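Local coordinates for protein ditrans,polycis-undecaprenyl-diphosphate synthase ((2E,6E)-farnesyl-diphosphate specific) (Acinetobacter baumannii, PDB 6ACS) that probably condenses isopentenyl diphosphate units onto (2E,6E)-farnesyl diphosphate to make undecaprenyl diphosphate, precursor of the lipid carrier for bacterial cell-wall polysaccharides, at residues Glu47-Thr52 with Glu219-Ala224; Leu76-Leu81 with Ser106-His111; Glu87-Met92 with Glu117-Gln122; Ala151-Val154 with Glu158-Ala161; Lys171-Asn176 with Leu198-Tyr203. All blocks are in the same frame, centred on the assembly; numbering follows the deposited sequence.

The five contacts are spread round the parallel sheet of one subunit. Contacts 2 and 3 join helices 71-95 and 110-123 at successive levels, their centres about 16 Å apart. Contact 3 meets contact 1 through a salt bridge of 2.7 Å between Arg91 NH1 and Glu47 OE2, in one of two Glu47 conformers. Contact 4, about 43 Å from contact 1 between centres, lies across the chain's centre from it. It touches contact 5 where Ile159 CD1 packs 3.6 Å from Tyr172 OH, and both meet the second subunit. Contact 5 comes closest to predicted substrate-binding residues: Tyr203 O bonds Arg192 of the second subunit, and the Gln200 and Ile193 side chains lie about 9 Å apart.

Contact 1. Residues Glu47-Thr52 with Glu219-Ala224; sequences EHCVKT and EEFDHA. With IPA (isopropyl alcohol), chain G.
His48 on helix 42-52 meets two side chains of helix 218-235 in quite different ways, Asp222 over a face of its imidazole and Phe221 at its rim. The short helix segments cross at -44° with their axes 11.4 Å apart, a separation here spanned by the rings of His48 and Phe221. Asp222 OD1 stands over the imidazole, only 2.9 Å from His48 NE2, yet the angle is too poor for a hydrogen bond. On the other face of the same ring lies Thr52 CG2, so the imidazole is held between a methyl and a carboxylate oxygen. The histidine reaches this place because CG stands anti to the backbone N (chi1 -170°), which swings the ring out across the groove. Its CD2 then comes 3.7 Å from Phe221 CE2; the rings are nearly perpendicular but meet rim to rim, neither covering the other. Deeper in, Cys49 SG approaches Phe221 CZ obliquely at 3.6 Å, a sulfur-aromatic contact in which a small, polarisable side chain fits a buried place. On the far side of helix 218-235, His223 NE2 hydrogen-bonds to isopropanol O2, probably from the crystallisation liquor, at 3.2 Å. With oxygen over the imidazole and no hydrogen bond, any attraction between His48 and Asp222 is probably electrostatic and would be strongest if the imidazole is protonated, a state the nearby carboxylate would probably favour.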
# COMPACT_ATOMS: atom_id res chain seq x y z
N GLU B 47 22.75 -12.67 -2.02
CA GLU B 47 24.08 -12.56 -1.43
C GLU B 47 24.43 -11.11 -1.09
O GLU B 47 25.07 -10.84 -0.06
CB GLU B 47 25.13 -13.17 -2.36
CG GLU B 47 24.87 -14.68 -2.56
CD GLU B 47 25.73 -15.33 -3.62
OE1 GLU B 47 26.85 -14.85 -3.87
OE2 GLU B 47 25.28 -16.35 -4.20
N HIS B 48 24.00 -10.15 -1.92
CA HIS B 48 24.28 -8.76 -1.58
C HIS B 48 23.51 -8.35 -0.33
O HIS B 48 24.03 -7.61 0.52
CB HIS B 48 23.94 -7.84 -2.76
CG HIS B 48 24.43 -6.44 -2.57
ND1 HIS B 48 25.77 -6.11 -2.56
CD2 HIS B 48 23.76 -5.28 -2.35
CE1 HIS B 48 25.90 -4.81 -2.38
NE2 HIS B 48 24.70 -4.28 -2.24
N CYS B 49 22.26 -8.81 -0.21
CA CYS B 49 21.49 -8.49 0.99
C CYS B 49 22.19 -9.02 2.24
O CYS B 49 22.27 -8.33 3.25
CB CYS B 49 20.07 -9.05 0.88
SG CYS B 49 19.05 -8.13 -0.31
N VAL B 50 22.68 -10.27 2.18
CA VAL B 50 23.35 -10.84 3.34
C VAL B 50 24.62 -10.06 3.66
O VAL B 50 24.91 -9.76 4.83
CB VAL B 50 23.68 -12.32 3.09
CG1 VAL B 50 24.73 -12.80 4.08
CG2 VAL B 50 22.43 -13.17 3.18
N LYS B 51 25.38 -9.68 2.63
CA LYS B 51 26.64 -8.96 2.85
C LYS B 51 26.44 -7.55 3.38
O LYS B 51 27.36 -6.98 3.98
CB LYS B 51 27.46 -8.92 1.55
CG LYS B 51 27.98 -10.29 1.15
CD LYS B 51 28.69 -10.25 -0.19
CE LYS B 51 30.07 -9.65 -0.07
NZ LYS B 51 30.84 -9.79 -1.34
N THR B 52 25.30 -6.93 3.09
CA THR B 52 25.04 -5.56 3.55
C THR B 52 24.23 -5.50 4.84
O THR B 52 23.94 -4.40 5.32
CB THR B 52 24.36 -4.75 2.44
OG1 THR B 52 23.16 -5.41 2.02
CG2 THR B 52 25.29 -4.63 1.26
N GLU B 219 24.41 -5.04 -10.11
CA GLU B 219 24.79 -3.64 -10.27
C GLU B 219 23.56 -2.73 -10.21
O GLU B 219 23.59 -1.65 -9.58
CB GLU B 219 25.53 -3.43 -11.59
CG GLU B 219 26.95 -4.02 -11.61
CD GLU B 219 26.99 -5.51 -11.89
OE1 GLU B 219 25.96 -6.07 -12.34
OE2 GLU B 219 28.05 -6.13 -11.65
N GLU B 220 22.46 -3.12 -10.86
CA GLU B 220 21.28 -2.27 -10.77
C GLU B 220 20.66 -2.34 -9.38
O GLU B 220 20.11 -1.34 -8.91
CB GLU B 220 20.22 -2.63 -11.82
CG GLU B 220 19.07 -1.61 -11.76
CD GLU B 220 18.10 -1.65 -12.93
OE1 GLU B 220 17.17 -0.81 -12.96
OE2 GLU B 220 18.26 -2.50 -13.82
N PHE B 221 20.75 -3.49 -8.72
CA PHE B 221 20.31 -3.57 -7.33
C PHE B 221 21.11 -2.63 -6.44
O PHE B 221 20.55 -1.95 -5.57
CB PHE B 221 20.41 -5.02 -6.84
CG PHE B 221 19.87 -5.24 -5.46
CD1 PHE B 221 18.52 -5.11 -5.21
CD2 PHE B 221 20.71 -5.65 -4.43
CE1 PHE B 221 18.00 -5.32 -3.93
CE2 PHE B 221 20.21 -5.88 -3.15
CZ PHE B 221 18.84 -5.71 -2.90
N ASP B 222 22.44 -2.57 -6.65
CA ASP B 222 23.27 -1.63 -5.90
C ASP B 222 22.83 -0.20 -6.16
O ASP B 222 22.80 0.63 -5.25
CB ASP B 222 24.75 -1.75 -6.31
CG ASP B 222 25.38 -3.10 -5.95
OD1 ASP B 222 24.85 -3.82 -5.09
OD2 ASP B 222 26.42 -3.42 -6.57
N HIS B 223 22.51 0.11 -7.42
CA HIS B 223 22.01 1.44 -7.74
C HIS B 223 20.70 1.72 -7.00
O HIS B 223 20.50 2.83 -6.48
CB HIS B 223 21.82 1.58 -9.25
CG HIS B 223 21.11 2.83 -9.67
ND1 HIS B 223 21.68 4.08 -9.60
CD2 HIS B 223 19.86 3.01 -10.17
CE1 HIS B 223 20.82 4.98 -10.03
NE2 HIS B 223 19.70 4.36 -10.38
N ALA B 224 19.79 0.74 -6.96
CA ALA B 224 18.52 0.96 -6.27
C ALA B 224 18.74 1.23 -4.78
O ALA B 224 18.08 2.10 -4.20
CB ALA B 224 17.60 -0.25 -6.45
C1 IPA G . 16.44 6.68 -9.71
C2 IPA G . 15.80 5.92 -10.86
C3 IPA G . 14.39 5.49 -10.48
O2 IPA G . 16.59 4.78 -11.15

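Contact 2. Residues Leu76-Leu81 with Ser106-His111; sequences LLMKLL and SRLPSH
Met78 and Pro109 make the closest meeting here, the sulfur of the one lying against the ring of the other. Met78 SD is 3.8 Å from Pro109 CD, and the two side chains run at about a right angle. Beyond this, SD also reaches Leu108 CD2 at 4.3 Å, a looser approach. Methionine suits the place: its unbranched chain can fold, and here a bend at chi2 (-75°), followed by another at chi3, carries the large polarisable sulfur across the gap between the two backbones. Glycerol, probably from the crystallisation liquor, lies about 5 Å from the Met78 side chain. Proline offers the sulfur a rigid hydrocarbon rim and, standing at the N-cap position directly before helix 110-123, keeps that rim in a fixed place. Leu108 continues the apolar patch inward onto Val113 and Met116, while Met78 also rests on Leu112.

The outer side is much looser. Lys79 NZ and His111 NE2 remain 5.8 Å apart, too far for direct contact, and both residues are exposed. Only 107 Å² is buried between the segments in all, and no hydrogen bond crosses. The two segments belong to a helix-strand-helix unit of the parallel alpha/beta fold: helix 71-95 leads into edge strand 97-102, and the chain then returns along the sheet in helix 110-123. This apolar contact ties the N-terminal third of helix 71-95 to the start of helix 110-123, within the alpha/beta fold of the cis-prenyltransferases.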
# COMPACT_ATOMS: atom_id res chain seq x y z
N LEU B 76 3.90 -27.29 -14.59
CA LEU B 76 5.30 -26.98 -14.85
C LEU B 76 5.83 -25.94 -13.88
O LEU B 76 6.95 -26.07 -13.36
CB LEU B 76 5.50 -26.50 -16.29
CG LEU B 76 5.27 -27.47 -17.44
CD1 LEU B 76 5.65 -26.79 -18.75
CD2 LEU B 76 6.09 -28.74 -17.22
N LEU B 77 5.05 -24.89 -13.62
CA LEU B 77 5.49 -23.85 -12.70
C LEU B 77 5.68 -24.40 -11.29
O LEU B 77 6.65 -24.07 -10.61
CB LEU B 77 4.50 -22.69 -12.69
CG LEU B 77 4.47 -21.84 -13.96
CD1 LEU B 77 3.24 -20.94 -13.97
CD2 LEU B 77 5.75 -21.01 -14.05
N MET B 78 4.77 -25.28 -10.86
CA MET B 78 4.89 -25.88 -9.53
C MET B 78 6.12 -26.76 -9.44
O MET B 78 6.85 -26.73 -8.44
CB MET B 78 3.64 -26.72 -9.23
CG MET B 78 2.36 -25.94 -9.10
SD MET B 78 2.23 -25.06 -7.55
CE MET B 78 2.96 -23.47 -7.94
N LYS B 79 6.38 -27.56 -10.48
CA LYS B 79 7.58 -28.39 -10.48
C LYS B 79 8.84 -27.54 -10.47
O LYS B 79 9.82 -27.86 -9.79
CB LYS B 79 7.56 -29.32 -11.70
CG LYS B 79 8.74 -30.28 -11.73
CD LYS B 79 8.74 -31.14 -10.47
CE LYS B 79 10.14 -31.63 -10.12
NZ LYS B 79 10.13 -32.56 -8.96
N LEU B 80 8.82 -26.43 -11.21
CA LEU B 80 9.98 -25.55 -11.22
C LEU B 80 10.22 -24.97 -9.83
O LEU B 80 11.36 -24.91 -9.36
CB LEU B 80 9.79 -24.44 -12.25
CG LEU B 80 11.01 -23.61 -12.61
CD1 LEU B 80 12.16 -24.50 -13.05
CD2 LEU B 80 10.64 -22.62 -13.71
N LEU B 81 9.14 -24.55 -9.17
CA LEU B 81 9.26 -24.03 -7.81
C LEU B 81 9.83 -25.09 -6.87
O LEU B 81 10.73 -24.80 -6.07
CB LEU B 81 7.89 -23.55 -7.32
CG LEU B 81 7.79 -23.04 -5.89
CD1 LEU B 81 8.69 -21.83 -5.71
CD2 LEU B 81 6.34 -22.69 -5.56
N SER B 106 -3.86 -23.57 0.78
CA SER B 106 -4.96 -24.53 0.80
C SER B 106 -5.18 -25.20 -0.54
O SER B 106 -5.75 -26.30 -0.58
CB SER B 106 -6.24 -23.84 1.28
OG SER B 106 -6.70 -22.87 0.36
N ARG B 107 -4.75 -24.59 -1.65
CA ARG B 107 -4.94 -25.19 -2.96
C ARG B 107 -3.63 -25.61 -3.62
O ARG B 107 -3.62 -25.92 -4.82
CB ARG B 107 -5.74 -24.25 -3.87
CG ARG B 107 -7.16 -24.01 -3.34
CD ARG B 107 -8.02 -23.22 -4.32
NE ARG B 107 -7.37 -22.00 -4.79
CZ ARG B 107 -7.43 -20.83 -4.15
NH1 ARG B 107 -8.11 -20.72 -3.02
NH2 ARG B 107 -6.81 -19.77 -4.65
N LEU B 108 -2.52 -25.66 -2.86
CA LEU B 108 -1.26 -26.09 -3.44
C LEU B 108 -1.15 -27.62 -3.42
O LEU B 108 -1.74 -28.27 -2.55
CB LEU B 108 -0.09 -25.50 -2.68
CG LEU B 108 0.05 -23.99 -2.69
CD1 LEU B 108 1.30 -23.61 -1.91
CD2 LEU B 108 0.14 -23.51 -4.13
N PRO B 109 -0.39 -28.21 -4.34
CA PRO B 109 -0.16 -29.65 -4.27
C PRO B 109 0.46 -30.02 -2.93
O PRO B 109 1.31 -29.29 -2.40
CB PRO B 109 0.82 -29.92 -5.43
CG PRO B 109 0.71 -28.73 -6.33
CD PRO B 109 0.35 -27.57 -5.45
N SER B 110 0.04 -31.16 -2.39
CA SER B 110 0.50 -31.57 -1.06
C SER B 110 2.01 -31.74 -1.02
O SER B 110 2.63 -31.46 0.02
CB SER B 110 -0.22 -32.85 -0.63
OG SER B 110 -0.07 -33.87 -1.60
N HIS B 111 2.62 -32.18 -2.12
CA HIS B 111 4.07 -32.36 -2.13
C HIS B 111 4.79 -31.02 -2.02
O HIS B 111 5.83 -30.91 -1.34
CB HIS B 111 4.50 -33.10 -3.39
CG HIS B 111 5.93 -33.53 -3.38
ND1 HIS B 111 6.37 -34.62 -2.65
CD2 HIS B 111 7.03 -33.03 -3.99
CE1 HIS B 111 7.67 -34.77 -2.82
NE2 HIS B 111 8.10 -33.81 -3.63

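Contact 3. Residues Glu87-Met92 with Glu117-Gln122; sequences EQIPRM and EDAEQQ
With chi1 at -71°, Ile89 sets CG1 anti to its carbonyl carbon and CG2 anti to its backbone N, which parts the two branches, CG1 toward Ala119 and CG2 toward Gln122. The longer branch ends in CD1, which comes 4.2 Å from Ala119 CB. The shorter one, CG2, lies 3.8 Å from Gln122 OE1; the glutamine, extended beyond CG, passes across the isoleucine at about a right angle. The residue types suit this: alanine on one helix lets a bulky isoleucine from the other come close, and the closest pair of CA atoms, those of Ile89 and Ala119, is 6.7 Å apart. Gln122, an exposed residue, closes the outer rim, where its long polar side chain can cover the isoleucine and still meet solvent. No hydrogen bond crosses, so the contact is held by van der Waals packing.

Just beyond Ile89, helix 71-95 kinks at Pro90, whose ring nitrogen has no hydrogen to give. On the helix's other flank Arg91 NE donates to Gln88 OE1 at 3.0 Å, the oxygen lying in the guanidinium plane, and this helps fix the rotation of the arginine. Both side chains also bond Asp43 on helix 42-52, Arg91 through a salt bridge and Gln88 through its NE2. The contact thus bridges helices 71-95 and 110-123, with Ala119 turned also onto Leu99 and Phe101 of edge strand 97-102 and Gln122 onto Lys93.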
# COMPACT_ATOMS: atom_id res chain seq x y z
N GLU B 87 17.09 -26.77 -4.81
CA GLU B 87 18.40 -26.23 -5.18
C GLU B 87 18.88 -25.16 -4.20
O GLU B 87 20.08 -25.01 -3.99
CB GLU B 87 18.34 -25.68 -6.60
CG GLU B 87 19.61 -25.03 -7.13
CD GLU B 87 19.50 -24.60 -8.59
OE1 GLU B 87 18.47 -24.92 -9.22
OE2 GLU B 87 20.43 -23.95 -9.10
N GLN B 88 17.95 -24.43 -3.59
CA GLN B 88 18.33 -23.32 -2.73
C GLN B 88 18.63 -23.71 -1.29
O GLN B 88 19.38 -22.99 -0.61
CB GLN B 88 17.23 -22.24 -2.75
CG GLN B 88 17.17 -21.47 -4.06
CD GLN B 88 18.41 -20.63 -4.31
OE1 GLN B 88 19.02 -20.12 -3.37
NE2 GLN B 88 18.79 -20.48 -5.57
N ILE B 89 18.05 -24.81 -0.78
CA ILE B 89 18.29 -25.18 0.63
C ILE B 89 19.78 -25.16 1.01
O ILE B 89 20.12 -24.55 2.03
CB ILE B 89 17.60 -26.51 0.95
CG1 ILE B 89 16.08 -26.31 0.99
CG2 ILE B 89 18.12 -27.08 2.26
CD1 ILE B 89 15.29 -27.60 1.02
N PRO B 90 20.69 -25.79 0.25
CA PRO B 90 22.11 -25.74 0.66
C PRO B 90 22.70 -24.35 0.65
O PRO B 90 23.54 -24.04 1.51
CB PRO B 90 22.80 -26.64 -0.38
CG PRO B 90 21.73 -27.50 -0.93
CD PRO B 90 20.51 -26.63 -0.94
N ARG B 91 22.30 -23.49 -0.29
CA ARG B 91 22.76 -22.11 -0.28
C ARG B 91 22.27 -21.38 0.97
O ARG B 91 23.00 -20.58 1.57
CB ARG B 91 22.30 -21.39 -1.54
CG ARG B 91 23.07 -21.78 -2.80
CD ARG B 91 22.50 -21.10 -4.04
NE ARG B 91 22.02 -19.75 -3.75
CZ ARG B 91 22.79 -18.67 -3.78
NH1 ARG B 91 24.08 -18.77 -4.08
NH2 ARG B 91 22.27 -17.48 -3.49
N MET B 92 21.02 -21.65 1.37
CA MET B 92 20.49 -21.04 2.58
C MET B 92 21.31 -21.44 3.79
O MET B 92 21.59 -20.62 4.66
CB MET B 92 19.03 -21.47 2.75
CG MET B 92 18.14 -21.08 1.60
SD MET B 92 18.10 -19.30 1.30
CE MET B 92 19.00 -19.15 -0.24
N GLU B 117 7.17 -26.75 4.09
CA GLU B 117 7.32 -26.97 5.53
C GLU B 117 8.72 -27.47 5.87
O GLU B 117 9.35 -27.01 6.84
CB GLU B 117 6.25 -27.94 6.01
CG GLU B 117 4.86 -27.37 5.87
CD GLU B 117 3.77 -28.41 6.03
OE1 GLU B 117 4.07 -29.62 5.93
OE2 GLU B 117 2.61 -28.01 6.23
N ASP B 118 9.23 -28.40 5.06
CA ASP B 118 10.56 -28.95 5.28
C ASP B 118 11.63 -27.88 5.12
O ASP B 118 12.58 -27.82 5.91
CB ASP B 118 10.81 -30.11 4.31
CG ASP B 118 9.88 -31.29 4.55
OD1 ASP B 118 9.26 -31.36 5.64
OD2 ASP B 118 9.78 -32.15 3.65
N ALA B 119 11.51 -27.02 4.10
CA ALA B 119 12.49 -25.96 3.90
C ALA B 119 12.49 -24.98 5.06
O ALA B 119 13.55 -24.55 5.54
CB ALA B 119 12.23 -25.23 2.58
N GLU B 120 11.29 -24.60 5.53
CA GLU B 120 11.22 -23.67 6.66
C GLU B 120 11.86 -24.27 7.90
O GLU B 120 12.66 -23.61 8.57
CB GLU B 120 9.78 -23.26 6.93
CG GLU B 120 9.19 -22.36 5.86
CD GLU B 120 7.74 -21.99 6.14
OE1 GLU B 120 7.07 -22.75 6.86
OE2 GLU B 120 7.28 -20.93 5.65
N GLN B 121 11.56 -25.54 8.20
CA GLN B 121 12.13 -26.17 9.39
C GLN B 121 13.63 -26.38 9.26
O GLN B 121 14.37 -26.22 10.24
CB GLN B 121 11.43 -27.50 9.69
CG GLN B 121 9.97 -27.37 10.10
CD GLN B 121 9.24 -28.70 10.05
OE1 GLN B 121 9.84 -29.75 9.79
NE2 GLN B 121 7.93 -28.67 10.30
N GLN B 122 14.10 -26.74 8.06
CA GLN B 122 15.52 -26.99 7.88
C GLN B 122 16.33 -25.71 8.00
O GLN B 122 17.51 -25.76 8.37
CB GLN B 122 15.78 -27.62 6.51
CG GLN B 122 15.41 -29.09 6.38
CD GLN B 122 15.99 -29.71 5.13
OE1 GLN B 122 17.19 -29.61 4.88
NE2 GLN B 122 15.15 -30.35 4.34

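Contact 4. Residues Ala151-Val154 with Glu158-Ala161; sequences AQAV and EIDA
This is a local contact at the C-terminal end of helix 139-155, where its last turn, at Ala153 and Val154, packs against the loop that follows, in the alpha/beta fold and at the dimer interface. Glu158 N donates to Ala153 O at 2.9 Å, five residues back, a 6-to-1 bond of the kind that closes the C-terminal ends of helices. Small Ala153 lets the chain turn close by, and its CB sits 3.8 Å from Ile159 CD1. That reach comes from the isoleucine's extended CG1 branch, with CG1 anti to the carbonyl carbon (chi1 -64°). Val154 meets Ile159 at about a right angle, CG2 lying 4.0 Å from Ile159 CB, while its CG1 faces Ala161 CB. Glu158's carboxylate, beside Ala153, pairs with Arg156. Toward the second subunit, Val154 packs on Ala151 of that subunit, and Gln152 NE2 bonds Asp162 there. Ile159 N, by contrast, is buried with no partner in the model. Water ties the two segments together beside the Val154 CA contact with Ile159 O, donating to Val154 O at 2.9 Å and to Ile159 O at 2.6 Å.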
# COMPACT_ATOMS: atom_id res chain seq x y z
N ALA B 151 -11.92 -12.82 13.08
CA ALA B 151 -13.35 -13.10 13.22
C ALA B 151 -13.61 -14.52 13.72
O ALA B 151 -14.58 -14.74 14.45
CB ALA B 151 -14.05 -12.89 11.88
N GLN B 152 -12.80 -15.49 13.32
CA GLN B 152 -12.96 -16.83 13.87
C GLN B 152 -12.72 -16.82 15.37
O GLN B 152 -13.44 -17.48 16.13
CB GLN B 152 -12.00 -17.81 13.19
CG GLN B 152 -12.43 -18.14 11.77
CD GLN B 152 -11.37 -18.89 10.99
OE1 GLN B 152 -10.17 -18.69 11.20
NE2 GLN B 152 -11.80 -19.78 10.10
N ALA B 153 -11.72 -16.06 15.83
CA ALA B 153 -11.53 -15.93 17.27
C ALA B 153 -12.73 -15.27 17.94
O ALA B 153 -13.14 -15.67 19.04
CB ALA B 153 -10.24 -15.17 17.56
N VAL B 154 -13.30 -14.24 17.32
CA VAL B 154 -14.51 -13.61 17.86
C VAL B 154 -15.66 -14.63 17.92
O VAL B 154 -16.41 -14.69 18.91
CB VAL B 154 -14.89 -12.39 17.01
CG1 VAL B 154 -16.31 -11.85 17.37
CG2 VAL B 154 -13.81 -11.28 17.15
N GLU B 158 -13.36 -15.74 21.96
CA GLU B 158 -12.03 -15.46 22.51
C GLU B 158 -11.67 -13.98 22.48
O GLU B 158 -10.81 -13.54 23.25
CB GLU B 158 -10.97 -16.26 21.75
CG GLU B 158 -11.17 -17.76 21.84
CD GLU B 158 -10.30 -18.53 20.86
OE1 GLU B 158 -9.55 -17.89 20.09
OE2 GLU B 158 -10.38 -19.78 20.86
N ILE B 159 -12.32 -13.21 21.61
CA ILE B 159 -12.04 -11.79 21.41
C ILE B 159 -13.38 -11.09 21.26
O ILE B 159 -14.31 -11.61 20.63
CB ILE B 159 -11.17 -11.57 20.15
CG1 ILE B 159 -9.79 -12.21 20.34
CG2 ILE B 159 -11.02 -10.08 19.83
CD1 ILE B 159 -8.86 -11.96 19.15
N ASP B 160 -13.49 -9.92 21.88
CA ASP B 160 -14.62 -9.03 21.66
C ASP B 160 -14.32 -8.18 20.43
O ASP B 160 -13.24 -7.58 20.33
CB ASP B 160 -14.84 -8.16 22.90
CG ASP B 160 -16.10 -7.30 22.82
OD1 ASP B 160 -16.52 -6.91 21.72
OD2 ASP B 160 -16.68 -7.04 23.90
N ALA B 161 -15.25 -8.16 19.47
CA ALA B 161 -15.01 -7.46 18.21
C ALA B 161 -14.67 -6.00 18.45
O ALA B 161 -13.95 -5.38 17.65
CB ALA B 161 -16.23 -7.59 17.31
O HOH W 1 -16.67 -12.73 21.04

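Contact 5. Residues Lys171-Asn176 with Leu198-Tyr203; sequences KYVSLN and LWQAAY
Val173 runs obliquely across the side chain of Gln200, Val173 CG1 coming 3.4 Å from Gln200 NE2, and also sits over one face of the Trp199 indole. The two valine methyls divide the work. CG2 stands almost exactly above the indole's five-membered ring, 4.1 Å from its centroid, as a CH-pi contact, while CG1 lies 3.8 Å from Trp199 CD1. A beta-branched residue suits this place because its two methyls spread over one face of the indole, CG1 toward the CD1 rim, where it also meets the glutamine amide. Gln200 bends at chi2 (90°), which turns its amide toward the facing loop, and NE2 donates to Ser174 O at 2.9 Å. The donor stands above the carbonyl plane, although the oxygen lies in the plane of the glutamine amide. The same NE2 also bonds a carboxylate oxygen of Asp142 on helix 139-155, and these two acceptors grip the amide nitrogen and help fix its rotation.

The loop carrying Val173 is a type II beta turn from Val173 to Asn176, and the opposing one a type I turn from Trp199 to Ala202; the first lies between helix 166-170 and strand 183-186, the second between strands 183-186 and 205-208 of the parallel sheet. Asn176 holds its own turn shut, ND2 donating to Val173 O at 2.9 Å, nearly in the amide plane. Leu175, at the turn's third position, takes a positive phi of 66°. Further out, Trp199 meets the Phe169 ring and Met140 of the second subunit, and Tyr203 O accepts from NE of Arg192 of that subunit, a predicted substrate-binding residue.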
# COMPACT_ATOMS: atom_id res chain seq x y z
N LYS B 171 -1.10 -8.47 14.14
CA LYS B 171 -0.48 -9.73 14.54
C LYS B 171 -0.96 -10.91 13.70
O LYS B 171 -0.42 -12.00 13.84
CB LYS B 171 -0.72 -10.01 16.02
CG LYS B 171 -0.12 -8.96 16.96
CD LYS B 171 1.39 -8.92 16.79
CE LYS B 171 2.05 -8.05 17.85
NZ LYS B 171 3.46 -7.74 17.50
N TYR B 172 -1.95 -10.70 12.83
CA TYR B 172 -2.49 -11.76 11.99
C TYR B 172 -2.07 -11.62 10.52
O TYR B 172 -2.37 -12.52 9.72
CB TYR B 172 -4.01 -11.75 12.07
CG TYR B 172 -4.53 -12.10 13.45
CD1 TYR B 172 -4.68 -11.13 14.44
CD2 TYR B 172 -4.88 -13.42 13.76
CE1 TYR B 172 -5.18 -11.45 15.71
CE2 TYR B 172 -5.38 -13.75 15.02
CZ TYR B 172 -5.53 -12.76 15.98
OH TYR B 172 -6.01 -13.07 17.24
N VAL B 173 -1.39 -10.56 10.17
CA VAL B 173 -0.92 -10.28 8.81
C VAL B 173 0.42 -10.95 8.62
O VAL B 173 1.23 -11.01 9.55
CB VAL B 173 -0.81 -8.76 8.59
CG1 VAL B 173 -0.37 -8.46 7.12
CG2 VAL B 173 -2.15 -8.07 8.92
N SER B 174 0.69 -11.45 7.40
CA SER B 174 1.96 -12.15 7.17
C SER B 174 3.16 -11.25 7.47
O SER B 174 3.12 -10.02 7.30
CB SER B 174 2.05 -12.65 5.72
OG SER B 174 0.88 -13.35 5.34
N LEU B 175 4.25 -11.88 7.94
CA LEU B 175 5.55 -11.24 8.18
C LEU B 175 5.52 -10.20 9.30
O LEU B 175 6.36 -9.30 9.34
CB LEU B 175 6.12 -10.61 6.89
CG LEU B 175 6.21 -11.61 5.73
CD1 LEU B 175 6.94 -10.98 4.56
CD2 LEU B 175 6.89 -12.90 6.17
N ASN B 176 4.57 -10.32 10.23
CA ASN B 176 4.49 -9.30 11.27
C ASN B 176 5.65 -9.37 12.26
O ASN B 176 5.81 -8.44 13.05
CB ASN B 176 3.16 -9.39 12.03
CG ASN B 176 2.98 -10.71 12.75
OD1 ASN B 176 3.58 -10.94 13.82
ND2 ASN B 176 2.12 -11.57 12.21
N LEU B 198 0.60 -4.96 0.58
CA LEU B 198 -0.08 -3.69 0.82
C LEU B 198 0.07 -3.21 2.26
O LEU B 198 0.45 -2.05 2.51
CB LEU B 198 -1.57 -3.84 0.48
CG LEU B 198 -1.84 -4.36 -0.93
CD1 LEU B 198 -3.35 -4.60 -1.10
CD2 LEU B 198 -1.30 -3.41 -2.02
N TRP B 199 -0.24 -4.07 3.22
CA TRP B 199 -0.09 -3.68 4.63
C TRP B 199 1.37 -3.42 4.97
O TRP B 199 1.71 -2.41 5.59
CB TRP B 199 -0.68 -4.79 5.52
CG TRP B 199 -0.61 -4.53 7.00
CD1 TRP B 199 0.46 -4.78 7.84
CD2 TRP B 199 -1.65 -4.00 7.83
NE1 TRP B 199 0.14 -4.42 9.13
CE2 TRP B 199 -1.15 -3.95 9.15
CE3 TRP B 199 -2.96 -3.57 7.59
CZ2 TRP B 199 -1.91 -3.48 10.22
CZ3 TRP B 199 -3.71 -3.12 8.65
CH2 TRP B 199 -3.19 -3.06 9.93
N GLN B 200 2.26 -4.34 4.55
CA GLN B 200 3.64 -4.33 5.00
C GLN B 200 4.47 -3.25 4.33
O GLN B 200 5.52 -2.86 4.87
CB GLN B 200 4.28 -5.70 4.73
CG GLN B 200 3.55 -6.89 5.41
CD GLN B 200 2.46 -7.54 4.56
OE1 GLN B 200 1.86 -6.92 3.68
NE2 GLN B 200 2.18 -8.81 4.84
N ALA B 201 4.02 -2.74 3.20
CA ALA B 201 4.76 -1.72 2.46
C ALA B 201 4.12 -0.35 2.58
O ALA B 201 4.38 0.53 1.75
CB ALA B 201 4.90 -2.14 1.00
N ALA B 202 3.33 -0.13 3.64
CA ALA B 202 2.59 1.12 3.78
C ALA B 202 3.50 2.34 3.74
O ALA B 202 3.07 3.41 3.30
CB ALA B 202 1.81 1.15 5.09
N TYR B 203 4.73 2.20 4.24
CA TYR B 203 5.68 3.31 4.23
C TYR B 203 6.93 3.01 3.40
O TYR B 203 7.94 3.74 3.52
CB TYR B 203 6.08 3.68 5.66
CG TYR B 203 4.94 4.28 6.45
CD1 TYR B 203 4.57 5.60 6.28
CD2 TYR B 203 4.24 3.51 7.36
CE1 TYR B 203 3.52 6.15 7.02
CE2 TYR B 203 3.20 4.05 8.10
CZ TYR B 203 2.86 5.36 7.93
OH TYR B 203 1.83 5.89 8.67